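Local coordinates for protein NANS (YJHS), A 9-O-acetyl N-acetylneuraminic acid esterase (Escherichia coli O157:H7 EDL933, PDB 3PT5) that probably removes the 9-O-acetyl group from 9-O-acetyl-N-acetylneuraminate, letting the bacterium grow on this sialic acid of mammalian mucosal sites, at residues Gly142-Arg147 with Leu163-Val168. Residues are numbered along the deposited sequence; the frame is centred on the assembly and turned at random.
Sequences GTYSER and LYQDLV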
loop_
_atom_site.group_PDB
_atom_site.type_symbol
_atom_site.label_atom_id
_atom_site.label_comp_id
_atom_site.label_asym_id
_atom_site.label_seq_id
_atom_site.Cartn_x
_atom_site.Cartn_y
_atom_site.Cartn_z
ATOM N N GLY A 142 -0.710 -18.717 7.384
ATOM C CA GLY A 142 -1.059 -18.034 8.628
ATOM C C GLY A 142 -2.500 -18.332 9.030
ATOM O O GLY A 142 -3.098 -19.296 8.569
ATOM N N THR A 143 -3.058 -17.496 9.889
ATOM C CA THR A 143 -4.432 -17.667 10.357
ATOM C C THR A 143 -5.144 -16.323 10.308
ATOM O O THR A 143 -4.502 -15.280 10.135
ATOM C CB THR A 143 -4.480 -18.249 11.802
ATOM O OG1 THR A 143 -3.696 -17.432 12.687
ATOM C CG2 THR A 143 -3.909 -19.655 11.813
ATOM N N TYR A 144 -6.469 -16.355 10.440
ATOM C CA TYR A 144 -7.254 -15.132 10.523
ATOM C C TYR A 144 -7.981 -15.096 11.861
ATOM O O TYR A 144 -8.622 -16.070 12.223
ATOM C CB TYR A 144 -8.259 -15.025 9.370
ATOM C CG TYR A 144 -8.995 -13.698 9.399
ATOM C CD1 TYR A 144 -8.359 -12.523 8.986
ATOM C CD2 TYR A 144 -10.306 -13.613 9.851
ATOM C CE1 TYR A 144 -9.010 -11.295 9.040
ATOM C CE2 TYR A 144 -10.973 -12.385 9.899
ATOM C CZ TYR A 144 -10.315 -11.236 9.492
ATOM O OH TYR A 144 -10.965 -10.022 9.530
ATOM N N SER A 145 -7.875 -13.968 12.569
ATOM C CA SER A 145 -8.548 -13.732 13.858
ATOM C C SER A 145 -9.631 -12.679 13.654
ATOM O O SER A 145 -9.364 -11.627 13.079
ATOM C CB SER A 145 -7.522 -13.246 14.894
ATOM O OG SER A 145 -8.085 -12.349 15.855
ATOM N N GLU A 146 -10.852 -12.964 14.104
ATOM C CA GLU A 146 -11.971 -12.026 13.936
ATOM C C GLU A 146 -11.713 -10.685 14.597
ATOM O O GLU A 146 -12.074 -9.629 14.061
ATOM C CB GLU A 146 -13.262 -12.633 14.486
ATOM C CG GLU A 146 -13.706 -13.895 13.759
ATOM C CD GLU A 146 -13.936 -13.680 12.275
ATOM O OE1 GLU A 146 -14.589 -12.668 11.905
ATOM O OE2 GLU A 146 -13.457 -14.527 11.476
ATOM N N ARG A 147 -11.096 -10.741 15.771
ATOM C CA ARG A 147 -10.905 -9.581 16.579
ATOM C C ARG A 147 -9.673 -8.790 16.141
ATOM O O ARG A 147 -9.582 -7.592 16.429
ATOM C CB ARG A 147 -10.782 -9.992 18.047
ATOM C CG ARG A 147 -10.973 -8.848 19.021
ATOM C CD ARG A 147 -11.011 -9.300 20.486
ATOM N NE ARG A 147 -12.245 -9.995 20.839
ATOM C CZ ARG A 147 -13.410 -9.396 21.103
ATOM N NH1 ARG A 147 -13.530 -8.076 21.026
ATOM N NH2 ARG A 147 -14.472 -10.127 21.431
ATOM N N LEU A 163 -4.986 -13.580 4.309
ATOM C CA LEU A 163 -4.770 -12.267 3.698
ATOM C C LEU A 163 -5.971 -11.810 2.893
ATOM O O LEU A 163 -6.334 -10.637 2.947
ATOM C CB LEU A 163 -3.504 -12.236 2.844
ATOM C CG LEU A 163 -2.158 -12.240 3.575
ATOM C CD1 LEU A 163 -1.044 -12.199 2.550
ATOM C CD2 LEU A 163 -2.026 -11.057 4.556
ATOM N N TYR A 164 -6.613 -12.732 2.168
ATOM C CA TYR A 164 -7.821 -12.391 1.431
ATOM C C TYR A 164 -8.956 -11.982 2.378
ATOM O O TYR A 164 -9.646 -10.998 2.141
ATOM C CB TYR A 164 -8.281 -13.530 0.511
ATOM C CG TYR A 164 -9.620 -13.231 -0.116
ATOM C CD1 TYR A 164 -9.702 -12.467 -1.279
ATOM C CD2 TYR A 164 -10.815 -13.661 0.490
ATOM C CE1 TYR A 164 -10.932 -12.155 -1.864
ATOM C CE2 TYR A 164 -12.055 -13.347 -0.084
ATOM C CZ TYR A 164 -12.101 -12.594 -1.253
ATOM O OH TYR A 164 -13.310 -12.257 -1.833
ATOM N N GLN A 165 -9.124 -12.741 3.456
ATOM C CA GLN A 165 -10.161 -12.493 4.457
ATOM C C GLN A 165 -10.000 -11.136 5.092
ATOM O O GLN A 165 -10.980 -10.462 5.369
ATOM C CB GLN A 165 -10.074 -13.539 5.555
ATOM C CG GLN A 165 -10.534 -14.906 5.121
ATOM C CD GLN A 165 -10.406 -15.906 6.257
ATOM O OE1 GLN A 165 -11.060 -15.767 7.303
ATOM N NE2 GLN A 165 -9.536 -16.901 6.077
ATOM N N ASP A 166 -8.747 -10.752 5.309
ATOM C CA ASP A 166 -8.368 -9.484 5.923
ATOM C C ASP A 166 -8.700 -8.345 4.947
ATOM O O ASP A 166 -9.287 -7.335 5.342
ATOM C CB ASP A 166 -6.870 -9.564 6.264
ATOM C CG ASP A 166 -6.372 -8.398 7.117
ATOM O OD1 ASP A 166 -6.015 -7.352 6.530
ATOM O OD2 ASP A 166 -6.284 -8.526 8.372
ATOM N N LEU A 167 -8.356 -8.541 3.681
ATOM C CA LEU A 167 -8.676 -7.596 2.616
ATOM C C LEU A 167 -10.184 -7.329 2.496
ATOM O O LEU A 167 -10.615 -6.174 2.468
ATOM C CB LEU A 167 -8.121 -8.123 1.294
ATOM C CG LEU A 167 -8.430 -7.373 0.007
ATOM C CD1 LEU A 167 -7.739 -6.027 0.005
ATOM C CD2 LEU A 167 -8.000 -8.210 -1.168
ATOM N N VAL A 168 -10.967 -8.404 2.428
ATOM C CA VAL A 168 -12.432 -8.305 2.290
ATOM C C VAL A 168 -13.080 -7.779 3.571
ATOM O O VAL A 168 -13.882 -6.840 3.534
ATOM C CB VAL A 168 -13.040 -9.662 1.824
ATOM C CG1 VAL A 168 -14.566 -9.744 2.102
ATOM C CG2 VAL A 168 -12.798 -9.844 0.362
#
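Tyr-144 lays its ring against Gln-165 and Asp-166 on helix 162-176, and this one aromatic side chain carries the contact. The setting is an SGNH-hydrolase fold, an alpha/beta domain with a largely parallel central sheet; the helix packs through Leu-167 on strand 20-28 of that sheet, and a small hairpin, strands 144-145 and 149-150, lies over the helix's outer side. Coming along the hairpin, Thr-143 is tied by its backbone to Ser-151 and turns its own side chain away from the helix. Tyr-144 then points at it. With CG anti to the backbone N (chi1 -175°), the ring stands out from the strand and sets one face on Gln-165, whose CB lies 4.1 Å from the ring centroid and 15° off the normal, a CH-pi contact over the face. Beyond CG the glutamine chain is extended and crosses the tyrosine at a slant, which brings OE1 to 3.4 Å from Tyr-144 CD2 and the amide carbon CD to 3.9 Å from Tyr-144 CB. Ring and amide planes are 46° apart, so the amide is tilted rather than stacked; its NE2 is held by the carbonyl of Asp-160. Farther along the ring, Tyr-144 CE1 comes within 3.7 Å of Asp-166 CA, and the hydroxyl reaches Ser-169 OG one turn on, fixing the far end of the ring by a hydrogen bond. Ser-145 faces away, its OG bonded to His-148 N within the hairpin turn, while Glu-146 brings OE2 to the CD2/CE2 edge of the ring, in plane. At the other edge, by CE1, is the carboxylate of Asp-166, which receives Ala-150 N from the second hairpin strand and a salt bridge from Arg-57: the oxygen taking both is OD2, 3.9 Å from Tyr-144 CE1.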